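Local structure of designed helical repeat protein (Synthetic construct, 5CWM) at residues 17-21 with 35-40; 147-151 with 198-203; 181-185 with 213-218; 187-192 with 206-211. The protein is a computationally designed stack of helices, made to explore repeat-protein architectures rather than to carry out a known biological function. One frame throughout, in Å; residues are numbered along the deposited sequence. Where two conformers were deposited one is given.

Interaction 1 (17-21 with 35-40); sequences AEELL and KALRTA
Leu20 and Ala17 of helix 3-27 pack on Lys35, Ala36 and Thr39 of helix 30-57, joining the two arms of an antiparallel helical hairpin at the start of this helical repeat protein. The segment axes approach to 8.3 Å at 166°, and small residues at the closest point allow it: the CA atoms of Ala17 and Ala36 are 4.6 Å apart. No hydrogen bond or salt bridge crosses between the segments.

The alanine packing is methyl against backbone and methyl. Ala36 CB sits 3.6 Å from Ala17 O and 3.7 Å from Leu20 CB, while Ala17 CB reaches toward the backbone of Ala40. Leu76 and Leu77 of helix 60-84 cover the buried flank, Leu76 lying on Ala17 and Leu77 on Ala40.

The longer chains build the outer flank. Leu20 lies at about a right angle to Lys35, its two methyls resting on the aliphatic part of that chain, with CD1 3.7 Å from Lys35 CG and CD2 3.8 Å from Lys35 CD. Thr39 turns its methyl inward, CG2 opposite the backbone N (its OG1 has chi1 -54°), which leaves CG2 3.7 Å from Ala17 CB.

Interaction 2 (147-151 with 198-203); sequences LERAL and SGSEEA
Leu147, Glu148 and Leu151 of helix 144-170 meet the turn and first helical residues at 198-203 in a partly buried, mixed contact at one end of the helical stack, where the chain leaves helix 174-198 and starts helix 201-226. No hydrogen bond links the two segments. The Leu151 methyl CD1 packs against Glu202, touching its CB and lying 3.8 Å from Glu202 OE1, and sits beside the Ser200 hydroxyl, 4.1 Å from Ser200 OG, with no polar bond. The leucine gets there with CG placed opposite its own carbonyl carbon (chi1 -55°). One helical turn earlier, Leu147 adds two looser touches, CD1 at 4.3 Å from Ser198 OG and CD2 near the Ser200 hydroxyl.

The turn is a short helix-to-helix connection. Gly199 breaks the helical path with a positive phi of 55°, and Ser200 is the N-cap of helix 201-226, its OG accepting a weak bond from Glu202 N at 3.4 Å. Leu191 and Ile194 of helix 174-198 also touch Leu151.

Beside the leucines two carboxylates come together. Glu148 folds at chi2 and Glu202 runs out extended; the two chains cross at about a right angle, with carboxylate planes 57° apart. Two acceptors with no hydrogen bond between them are brought close here, and the modelled separation of 2.8 Å between Glu148 OE1 and Glu202 OE2 is doubtful at this resolution. Glu202 OE1 also has a long, weak ion pair with Arg206, which may offset some of the negative charge.

Interaction 3 (181-185 with 213-218); sequences VELVK and EARELQ
Val184 and Val181, one turn apart on helix 174-198, present their branches to Ala214, Leu217 and Gln218 of helix 201-226, an antiparallel partner at 163° whose segment axis passes at 9.3 Å. The two methyls of Val184 divide the work. CG1, set opposite the backbone N (chi1 179°), meets Ala214 CB at 3.6 Å; the carboxylate end of the extended Glu213 chain lies against the same methyl. CG2 turns to Leu217, whose chain crosses that of Val184 at about a right angle and brings CD2 to 3.8 Å from Val184 CG2.

Val181 meets Leu217 differently. Their side chains slide past each other in opposite directions, and Val181 CG2 lies 3.9 Å from Leu217 CB, near the root of that chain. The other methyl, CG1, is crossed at about a right angle by Gln218, which bends at chi2 to bring OE1 within 3.8 Å of Val181 CG1.

The two helices are the last pair of the chain and form an antiparallel hairpin. Helix 144-170 covers one flank, through Ala161 on Val184, Lys162 on Glu213 and Leu217, and Leu165 on Leu217.

The polar side adds no bond between the helices. Lys185 NZ makes a weak salt bridge of 3.4 Å to Glu182 OE2 within its own helix, and stays 4.4 Å from Gln218 OE1. Cohesion between these segments therefore rests on the packing of valine, alanine and leucine, while the one salt bridge here, Lys185 with Glu182, stays within a helix.

Interaction 4 (187-192 with 206-211); sequences VAELLE and RAERVR
Leu191 and Ala188 of helix 174-198 pack against Ala207 and Val210 of helix 201-226, the close part of an antiparallel helical hairpin. The segment axes approach to 8.6 Å at 162°, and the CA atoms of Ala188 and Ala207 are the nearest pair, 5.3 Å apart. Leu191 makes several contacts: its CB meets Ala207 CB at 3.8 Å, and its CD1 touches both Val210 CG2 and the CB of Arg206. The other methyl of Val210, CG1, stands opposite the backbone N and lies 3.7 Å from Ala188 CB. Ala158 of helix 144-170 lies against Val187 and Val210 on this buried side. Arg206 gives only the base of its chain to the contact; the guanidinium runs away to a salt bridge with Glu155, which also pairs with Arg209.

The other flank is looser and partly exposed. There Glu192, extended beyond CG, comes at a slant to Arg211, whose chain folds at chi3. Arg211 NH1 donates to Glu192 OE2 at 3.0 Å, meeting the oxygen on its anti side and 27° out of the carboxylate plane. Only NH1 bonds across the segments, and the planes are 43° apart: the pairing is single and not flat. Glu192 CG sits at the guanidinium edge.

A compact apolar seam is thus edged by a single charged bond; that bond ties the same two helices from the more exposed side, where competition with water would probably weaken it.

Interactions 3 and 4 hold the same pair, helix 174-198 and helix 201-226; the centres of the two contacts are about 10 Å apart, and Val184 O meets Val210 CG1 where they join. Interaction 4 is buried, whereas interactions 1, 2 and 3 are partly buried, and it alone gains a salt bridge across its helices. Interaction 2 brings in helix 144-170 at the turn end of this pair and touches interaction 4 through Leu151, which packs on Leu191 and on the Arg206 chain; its paired acidic groups give it a different chemistry. Interaction 1 repeats the alanine-centred antiparallel hairpin packing on the other side of the chain's centre from interactions 3 and 4, and no polar bond crosses it.

Interaction 1 (17-21 with 35-40)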
loop_
_atom_site.group_PDB
_atom_site.type_symbol
_atom_site.label_atom_id
_atom_site.label_comp_id
_atom_site.label_asym_id
_atom_site.label_seq_id
_atom_site.Cartn_x
_atom_site.Cartn_y
_atom_site.Cartn_z
ATOM N N ALA A 17 6.978 3.621 -18.907
ATOM C CA ALA A 17 6.423 4.886 -18.437
ATOM C C ALA A 17 7.464 5.696 -17.668
ATOM O O ALA A 17 7.569 6.911 -17.843
ATOM C CB ALA A 17 5.201 4.637 -17.568
ATOM N N GLU A 18 8.227 5.017 -16.816
ATOM C CA GLU A 18 9.282 5.667 -16.045
ATOM C C GLU A 18 10.359 6.225 -16.967
ATOM O O GLU A 18 10.941 7.276 -16.691
ATOM C CB GLU A 18 9.899 4.692 -15.040
ATOM C CG GLU A 18 8.957 4.274 -13.924
ATOM C CD GLU A 18 9.608 3.334 -12.929
ATOM O OE1 GLU A 18 10.796 2.998 -13.113
ATOM O OE2 GLU A 18 8.929 2.930 -11.960
ATOM N N GLU A 19 10.624 5.526 -18.064
ATOM C CA GLU A 19 11.611 6.000 -19.026
ATOM C C GLU A 19 11.053 7.151 -19.857
ATOM O O GLU A 19 11.795 8.042 -20.275
ATOM C CB GLU A 19 12.072 4.858 -19.930
ATOM C CG GLU A 19 12.821 3.763 -19.188
ATOM C CD GLU A 19 14.165 4.223 -18.654
ATOM O OE1 GLU A 19 14.712 5.216 -19.179
ATOM O OE2 GLU A 19 14.678 3.587 -17.708
ATOM N N LEU A 20 9.744 7.132 -20.091
ATOM C CA LEU A 20 9.082 8.238 -20.772
ATOM C C LEU A 20 9.166 9.490 -19.910
ATOM O O LEU A 20 9.352 10.592 -20.418
ATOM C CB LEU A 20 7.622 7.901 -21.080
ATOM C CG LEU A 20 7.351 6.992 -22.278
ATOM C CD1 LEU A 20 5.875 6.641 -22.356
ATOM C CD2 LEU A 20 7.816 7.655 -23.565
ATOM N N LEU A 21 9.031 9.302 -18.600
ATOM C CA LEU A 21 9.174 10.392 -17.640
ATOM C C LEU A 21 10.611 10.896 -17.591
ATOM O O LEU A 21 10.855 12.102 -17.539
ATOM C CB LEU A 21 8.729 9.938 -16.247
ATOM C CG LEU A 21 9.117 10.832 -15.066
ATOM C CD1 LEU A 21 8.490 12.213 -15.188
ATOM C CD2 LEU A 21 8.731 10.178 -13.748
ATOM N N LYS A 35 2.087 11.087 -22.176
ATOM C CA LYS A 35 2.042 9.690 -22.593
ATOM C C LYS A 35 2.638 8.786 -21.517
ATOM O O LYS A 35 2.345 7.591 -21.470
ATOM C CB LYS A 35 2.769 9.489 -23.927
ATOM C CG LYS A 35 4.278 9.625 -23.854
ATOM C CD LYS A 35 4.918 9.425 -25.219
ATOM C CE LYS A 35 4.427 10.460 -26.220
ATOM N NZ LYS A 35 5.085 10.309 -27.548
ATOM N N ALA A 36 3.474 9.358 -20.655
ATOM C CA ALA A 36 3.980 8.633 -19.495
ATOM C C ALA A 36 2.844 8.409 -18.505
ATOM O O ALA A 36 2.678 7.312 -17.964
ATOM C CB ALA A 36 5.122 9.389 -18.838
ATOM N N LEU A 37 2.067 9.465 -18.280
ATOM C CA LEU A 37 0.876 9.391 -17.440
ATOM C C LEU A 37 -0.079 8.317 -17.957
ATOM O O LEU A 37 -0.521 7.441 -17.204
ATOM C CB LEU A 37 0.177 10.752 -17.395
ATOM C CG LEU A 37 -1.097 10.913 -16.562
ATOM C CD1 LEU A 37 -0.781 10.878 -15.079
ATOM C CD2 LEU A 37 -1.808 12.205 -16.930
ATOM N N ARG A 38 -0.374 8.384 -19.252
ATOM C CA ARG A 38 -1.267 7.426 -19.899
ATOM C C ARG A 38 -0.747 5.994 -19.800
ATOM O O ARG A 38 -1.509 5.066 -19.515
ATOM C CB ARG A 38 -1.468 7.806 -21.367
ATOM C CG ARG A 38 -2.246 9.095 -21.575
ATOM C CD ARG A 38 -1.799 9.800 -22.845
ATOM N NE ARG A 38 -1.712 8.883 -23.977
ATOM C CZ ARG A 38 -1.189 9.203 -25.157
ATOM N NH1 ARG A 38 -0.702 10.420 -25.362
ATOM N NH2 ARG A 38 -1.148 8.304 -26.131
ATOM N N THR A 39 0.550 5.820 -20.037
ATOM C CA THR A 39 1.177 4.505 -19.963
ATOM C C THR A 39 1.057 3.925 -18.557
ATOM O O THR A 39 0.713 2.752 -18.380
ATOM C CB THR A 39 2.663 4.564 -20.360
ATOM O OG1 THR A 39 2.790 5.173 -21.651
ATOM C CG2 THR A 39 3.262 3.168 -20.401
ATOM N N ALA A 40 1.337 4.759 -17.560
ATOM C CA ALA A 40 1.216 4.348 -16.166
ATOM C C ALA A 40 -0.219 3.941 -15.839
ATOM O O ALA A 40 -0.451 2.913 -15.199
ATOM C CB ALA A 40 1.675 5.464 -15.245
#

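Interaction 2 (147-151 with 198-203)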
loop_
_atom_site.group_PDB
_atom_site.type_symbol
_atom_site.label_atom_id
_atom_site.label_comp_id
_atom_site.label_asym_id
_atom_site.label_seq_id
_atom_site.Cartn_x
_atom_site.Cartn_y
_atom_site.Cartn_z
ATOM N N LEU A 147 -4.526 13.861 4.216
ATOM C CA LEU A 147 -3.918 13.508 5.495
ATOM C C LEU A 147 -4.860 12.629 6.315
ATOM O O LEU A 147 -4.437 11.634 6.912
ATOM C CB LEU A 147 -3.545 14.770 6.276
ATOM C CG LEU A 147 -2.889 14.583 7.645
ATOM C CD1 LEU A 147 -1.703 15.521 7.796
ATOM C CD2 LEU A 147 -3.897 14.820 8.760
ATOM N N GLU A 148 -6.133 13.014 6.347
ATOM C CA GLU A 148 -7.165 12.223 7.011
ATOM C C GLU A 148 -7.177 10.804 6.454
ATOM O O GLU A 148 -7.143 9.824 7.206
ATOM C CB GLU A 148 -8.542 12.869 6.836
ATOM C CG GLU A 148 -8.643 14.290 7.369
ATOM C CD GLU A 148 -8.608 14.352 8.882
ATOM O OE1 GLU A 148 -9.500 13.755 9.519
ATOM O OE2 GLU A 148 -7.689 14.994 9.432
ATOM N N ARG A 149 -7.218 10.710 5.129
ATOM C CA ARG A 149 -7.196 9.428 4.437
ATOM C C ARG A 149 -5.926 8.653 4.770
ATOM O O ARG A 149 -5.967 7.441 4.972
ATOM C CB ARG A 149 -7.305 9.631 2.923
ATOM C CG ARG A 149 -7.553 8.350 2.145
ATOM C CD ARG A 149 -8.905 7.750 2.500
ATOM N NE ARG A 149 -10.005 8.640 2.142
ATOM C CZ ARG A 149 -10.727 8.526 1.032
ATOM N NH1 ARG A 149 -10.476 7.551 0.170
ATOM N NH2 ARG A 149 -11.709 9.385 0.788
ATOM N N ALA A 150 -4.804 9.366 4.819
ATOM C CA ALA A 150 -3.518 8.776 5.180
ATOM C C ALA A 150 -3.584 8.079 6.537
ATOM O O ALA A 150 -3.393 6.865 6.628
ATOM C CB ALA A 150 -2.428 9.836 5.181
ATOM N N LEU A 151 -3.839 8.860 7.584
ATOM C CA LEU A 151 -3.938 8.332 8.944
ATOM C C LEU A 151 -4.950 7.191 9.043
ATOM O O LEU A 151 -4.696 6.169 9.696
ATOM C CB LEU A 151 -4.317 9.448 9.918
ATOM C CG LEU A 151 -3.421 10.690 9.923
ATOM C CD1 LEU A 151 -3.952 11.735 10.893
ATOM C CD2 LEU A 151 -1.989 10.317 10.266
ATOM N N SER A 198 3.863 17.109 12.452
ATOM C CA SER A 198 2.656 17.832 12.061
ATOM C C SER A 198 1.840 18.318 13.253
ATOM O O SER A 198 0.952 19.158 13.099
ATOM C CB SER A 198 1.780 16.951 11.167
ATOM O OG SER A 198 0.565 17.603 10.844
ATOM N N GLY A 199 2.150 17.800 14.439
ATOM C CA GLY A 199 1.409 18.136 15.641
ATOM C C GLY A 199 -0.081 17.883 15.498
ATOM O O GLY A 199 -0.900 18.615 16.053
ATOM N N SER A 200 -0.428 16.842 14.748
ATOM C CA SER A 200 -1.822 16.537 14.449
ATOM C C SER A 200 -2.592 16.097 15.688
ATOM O O SER A 200 -2.048 15.433 16.571
ATOM C CB SER A 200 -1.908 15.455 13.370
ATOM O OG SER A 200 -3.255 15.110 13.100
ATOM N N GLU A 201 -3.866 16.472 15.743
ATOM C CA GLU A 201 -4.727 16.116 16.862
ATOM C C GLU A 201 -5.108 14.640 16.811
ATOM O O GLU A 201 -5.205 13.976 17.843
ATOM C CB GLU A 201 -5.987 16.985 16.862
ATOM C CG GLU A 201 -5.710 18.480 16.780
ATOM C CD GLU A 201 -6.977 19.302 16.643
ATOM O OE1 GLU A 201 -8.075 18.742 16.848
ATOM O OE2 GLU A 201 -6.876 20.507 16.329
ATOM N N GLU A 202 -5.321 14.133 15.601
ATOM C CA GLU A 202 -5.733 12.747 15.405
ATOM C C GLU A 202 -4.569 11.774 15.551
ATOM O O GLU A 202 -4.730 10.683 16.098
ATOM C CB GLU A 202 -6.379 12.570 14.030
ATOM C CG GLU A 202 -7.677 13.335 13.843
ATOM C CD GLU A 202 -8.319 13.067 12.498
ATOM O OE1 GLU A 202 -7.647 12.480 11.622
ATOM O OE2 GLU A 202 -9.498 13.438 12.316
ATOM N N ALA A 203 -3.404 12.178 15.053
ATOM C CA ALA A 203 -2.222 11.322 15.031
ATOM C C ALA A 203 -1.870 10.792 16.416
ATOM O O ALA A 203 -1.513 9.624 16.567
ATOM C CB ALA A 203 -1.039 12.074 14.441
#

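Interaction 3 (181-185 with 213-218)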
loop_
_atom_site.group_PDB
_atom_site.type_symbol
_atom_site.label_atom_id
_atom_site.label_comp_id
_atom_site.label_asym_id
_atom_site.label_seq_id
_atom_site.Cartn_x
_atom_site.Cartn_y
_atom_site.Cartn_z
ATOM N N VAL A 181 3.234 -8.087 14.726
ATOM C CA VAL A 181 3.342 -7.181 15.864
ATOM C C VAL A 181 4.361 -6.085 15.555
ATOM O O VAL A 181 4.143 -4.910 15.867
ATOM C CB VAL A 181 3.746 -7.926 17.150
ATOM C CG1 VAL A 181 4.007 -6.943 18.283
ATOM C CG2 VAL A 181 2.667 -8.917 17.543
ATOM N N GLU A 182 5.466 -6.478 14.926
ATOM C CA GLU A 182 6.475 -5.524 14.481
ATOM C C GLU A 182 5.876 -4.535 13.485
ATOM O O GLU A 182 6.283 -3.374 13.415
ATOM C CB GLU A 182 7.666 -6.251 13.855
ATOM C CG GLU A 182 8.458 -7.103 14.833
ATOM C CD GLU A 182 9.206 -6.273 15.858
ATOM O OE1 GLU A 182 9.542 -5.109 15.551
ATOM O OE2 GLU A 182 9.457 -6.783 16.970
ATOM N N LEU A 183 4.899 -5.007 12.718
ATOM C CA LEU A 183 4.194 -4.167 11.763
ATOM C C LEU A 183 3.305 -3.171 12.504
ATOM O O LEU A 183 3.239 -1.991 12.146
ATOM C CB LEU A 183 3.365 -5.034 10.812
ATOM C CG LEU A 183 3.060 -4.536 9.399
ATOM C CD1 LEU A 183 2.520 -5.684 8.567
ATOM C CD2 LEU A 183 2.068 -3.390 9.422
ATOM N N VAL A 184 2.625 -3.654 13.540
ATOM C CA VAL A 184 1.771 -2.800 14.357
ATOM C C VAL A 184 2.584 -1.684 15.003
ATOM O O VAL A 184 2.195 -0.516 14.960
ATOM C CB VAL A 184 1.042 -3.596 15.461
ATOM C CG1 VAL A 184 0.179 -2.668 16.301
ATOM C CG2 VAL A 184 0.193 -4.696 14.855
ATOM N N LYS A 185 3.723 -2.044 15.590
ATOM C CA LYS A 185 4.569 -1.047 16.235
ATOM C C LYS A 185 5.245 -0.161 15.192
ATOM O O LYS A 185 5.637 0.965 15.492
ATOM C CB LYS A 185 5.612 -1.713 17.138
ATOM C CG LYS A 185 6.692 -2.482 16.407
ATOM C CD LYS A 185 7.549 -3.276 17.381
ATOM C CE LYS A 185 6.711 -4.282 18.155
ATOM N NZ LYS A 185 7.530 -5.065 19.122
ATOM N N GLU A 213 -2.986 -1.648 21.026
ATOM C CA GLU A 213 -3.147 -2.857 20.224
ATOM C C GLU A 213 -1.884 -3.710 20.233
ATOM O O GLU A 213 -1.952 -4.923 20.403
ATOM C CB GLU A 213 -3.521 -2.507 18.783
ATOM C CG GLU A 213 -3.671 -3.726 17.889
ATOM C CD GLU A 213 -3.900 -3.366 16.436
ATOM O OE1 GLU A 213 -3.715 -2.186 16.076
ATOM O OE2 GLU A 213 -4.266 -4.269 15.654
ATOM N N ALA A 214 -0.734 -3.071 20.045
ATOM C CA ALA A 214 0.544 -3.776 20.065
ATOM C C ALA A 214 0.827 -4.329 21.456
ATOM O O ALA A 214 1.413 -5.404 21.605
ATOM C CB ALA A 214 1.668 -2.856 19.620
ATOM N N ARG A 215 0.406 -3.583 22.471
ATOM C CA ARG A 215 0.573 -3.995 23.859
ATOM C C ARG A 215 -0.188 -5.286 24.131
ATOM O O ARG A 215 0.292 -6.160 24.853
ATOM C CB ARG A 215 0.102 -2.890 24.804
ATOM C CG ARG A 215 0.375 -3.149 26.275
ATOM C CD ARG A 215 -0.198 -2.027 27.123
ATOM N NE ARG A 215 0.162 -0.717 26.589
ATOM C CZ ARG A 215 -0.291 0.437 27.068
ATOM N NH1 ARG A 215 -1.127 0.448 28.097
ATOM N NH2 ARG A 215 0.089 1.581 26.516
ATOM N N GLU A 216 -1.377 -5.404 23.546
ATOM C CA GLU A 216 -2.171 -6.623 23.688
ATOM C C GLU A 216 -1.607 -7.774 22.850
ATOM O O GLU A 216 -1.460 -8.907 23.328
ATOM C CB GLU A 216 -3.625 -6.358 23.293
ATOM C CG GLU A 216 -4.296 -5.253 24.092
ATOM C CD GLU A 216 -5.676 -4.910 23.563
ATOM O OE1 GLU A 216 -6.093 -5.517 22.554
ATOM O OE2 GLU A 216 -6.341 -4.034 24.154
ATOM N N LEU A 217 -1.288 -7.467 21.597
ATOM C CA LEU A 217 -0.827 -8.459 20.633
ATOM C C LEU A 217 0.507 -9.074 21.038
ATOM O O LEU A 217 0.791 -10.224 20.705
ATOM C CB LEU A 217 -0.711 -7.832 19.240
ATOM C CG LEU A 217 -1.919 -7.968 18.307
ATOM C CD1 LEU A 217 -3.205 -7.520 18.983
ATOM C CD2 LEU A 217 -1.691 -7.191 17.019
ATOM N N GLN A 218 1.324 -8.305 21.751
ATOM C CA GLN A 218 2.576 -8.825 22.283
ATOM C C GLN A 218 2.292 -9.940 23.283
ATOM O O GLN A 218 2.935 -10.992 23.266
ATOM C CB GLN A 218 3.392 -7.710 22.943
ATOM C CG GLN A 218 4.682 -8.185 23.595
ATOM C CD GLN A 218 5.675 -8.746 22.595
ATOM O OE1 GLN A 218 5.681 -8.363 21.425
ATOM N NE2 GLN A 218 6.521 -9.661 23.053
#

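Interaction 4 (187-192 with 206-211)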
loop_
_atom_site.group_PDB
_atom_site.type_symbol
_atom_site.label_atom_id
_atom_site.label_comp_id
_atom_site.label_asym_id
_atom_site.label_seq_id
_atom_site.Cartn_x
_atom_site.Cartn_y
_atom_site.Cartn_z
ATOM N N VAL A 187 3.569 0.895 12.439
ATOM C CA VAL A 187 2.494 1.864 12.242
ATOM C C VAL A 187 2.453 2.853 13.404
ATOM O O VAL A 187 2.261 4.057 13.207
ATOM C CB VAL A 187 1.122 1.172 12.106
ATOM C CG1 VAL A 187 0.019 2.204 11.925
ATOM C CG2 VAL A 187 1.135 0.192 10.944
ATOM N N ALA A 188 2.647 2.330 14.611
ATOM C CA ALA A 188 2.709 3.155 15.811
ATOM C C ALA A 188 3.799 4.212 15.685
ATOM O O ALA A 188 3.558 5.389 15.940
ATOM C CB ALA A 188 2.947 2.291 17.039
ATOM N N GLU A 189 4.992 3.784 15.281
ATOM C CA GLU A 189 6.115 4.697 15.094
ATOM C C GLU A 189 5.815 5.746 14.028
ATOM O O GLU A 189 6.191 6.911 14.171
ATOM C CB GLU A 189 7.381 3.922 14.721
ATOM C CG GLU A 189 7.946 3.072 15.845
ATOM C CD GLU A 189 9.100 2.201 15.390
ATOM O OE1 GLU A 189 9.640 2.455 14.293
ATOM O OE2 GLU A 189 9.461 1.259 16.125
ATOM N N LEU A 190 5.139 5.328 12.961
ATOM C CA LEU A 190 4.750 6.250 11.898
ATOM C C LEU A 190 3.825 7.342 12.429
ATOM O O LEU A 190 4.088 8.534 12.248
ATOM C CB LEU A 190 4.066 5.499 10.755
ATOM C CG LEU A 190 3.486 6.376 9.641
ATOM C CD1 LEU A 190 4.574 7.213 8.983
ATOM C CD2 LEU A 190 2.760 5.526 8.609
ATOM N N LEU A 191 2.748 6.925 13.089
ATOM C CA LEU A 191 1.789 7.865 13.662
ATOM C C LEU A 191 2.446 8.769 14.702
ATOM O O LEU A 191 2.058 9.926 14.862
ATOM C CB LEU A 191 0.611 7.114 14.285
ATOM C CG LEU A 191 -0.268 6.321 13.316
ATOM C CD1 LEU A 191 -1.379 5.606 14.065
ATOM C CD2 LEU A 191 -0.842 7.234 12.244
ATOM N N GLU A 192 3.439 8.234 15.405
ATOM C CA GLU A 192 4.198 9.014 16.378
ATOM C C GLU A 192 5.023 10.091 15.684
ATOM O O GLU A 192 5.103 11.222 16.161
ATOM C CB GLU A 192 5.108 8.107 17.208
ATOM C CG GLU A 192 4.382 7.285 18.259
ATOM C CD GLU A 192 5.263 6.216 18.877
ATOM O OE1 GLU A 192 6.488 6.237 18.630
ATOM O OE2 GLU A 192 4.732 5.353 19.606
ATOM N N ARG A 206 -4.675 8.157 17.533
ATOM C CA ARG A 206 -4.500 6.956 16.725
ATOM C C ARG A 206 -3.251 6.192 17.155
ATOM O O ARG A 206 -3.268 4.963 17.258
ATOM C CB ARG A 206 -4.418 7.312 15.237
ATOM C CG ARG A 206 -5.676 7.962 14.679
ATOM C CD ARG A 206 -5.582 8.159 13.173
ATOM N NE ARG A 206 -6.761 8.828 12.631
ATOM C CZ ARG A 206 -7.853 8.198 12.209
ATOM N NH1 ARG A 206 -7.924 6.876 12.267
ATOM N NH2 ARG A 206 -8.877 8.891 11.729
ATOM N N ALA A 207 -2.175 6.929 17.420
ATOM C CA ALA A 207 -0.932 6.327 17.892
ATOM C C ALA A 207 -1.139 5.627 19.230
ATOM O O ALA A 207 -0.584 4.554 19.466
ATOM C CB ALA A 207 0.159 7.378 18.009
ATOM N N GLU A 208 -1.938 6.237 20.101
ATOM C CA GLU A 208 -2.256 5.635 21.393
ATOM C C GLU A 208 -3.013 4.322 21.208
ATOM O O GLU A 208 -2.675 3.305 21.825
ATOM C CB GLU A 208 -3.073 6.602 22.255
ATOM C CG GLU A 208 -2.322 7.861 22.658
ATOM C CD GLU A 208 -3.170 8.816 23.475
ATOM O OE1 GLU A 208 -4.313 8.451 23.822
ATOM O OE2 GLU A 208 -2.692 9.932 23.769
ATOM N N ARG A 209 -4.034 4.353 20.352
ATOM C CA ARG A 209 -4.818 3.156 20.056
ATOM C C ARG A 209 -3.930 2.030 19.530
ATOM O O ARG A 209 -3.985 0.897 20.020
ATOM C CB ARG A 209 -5.918 3.461 19.035
ATOM C CG ARG A 209 -6.870 4.578 19.430
ATOM C CD ARG A 209 -8.092 4.592 18.519
ATOM N NE ARG A 209 -8.835 5.846 18.601
ATOM C CZ ARG A 209 -8.773 6.810 17.688
ATOM N NH1 ARG A 209 -8.004 6.663 16.619
ATOM N NH2 ARG A 209 -9.483 7.919 17.841
ATOM N N VAL A 210 -3.110 2.353 18.534
ATOM C CA VAL A 210 -2.214 1.373 17.928
ATOM C C VAL A 210 -1.229 0.812 18.954
ATOM O O VAL A 210 -0.957 -0.390 18.969
ATOM C CB VAL A 210 -1.438 1.982 16.740
ATOM C CG1 VAL A 210 -0.394 1.008 16.223
ATOM C CG2 VAL A 210 -2.398 2.365 15.625
ATOM N N ARG A 211 -0.709 1.679 19.820
ATOM C CA ARG A 211 0.210 1.243 20.869
ATOM C C ARG A 211 -0.471 0.283 21.838
ATOM O O ARG A 211 0.135 -0.696 22.275
ATOM C CB ARG A 211 0.781 2.441 21.630
ATOM C CG ARG A 211 1.912 3.153 20.905
ATOM C CD ARG A 211 2.687 4.062 21.845
ATOM N NE ARG A 211 1.846 5.105 22.426
ATOM C CZ ARG A 211 1.693 6.319 21.903
ATOM N NH1 ARG A 211 2.326 6.646 20.786
ATOM N NH2 ARG A 211 0.910 7.206 22.500
#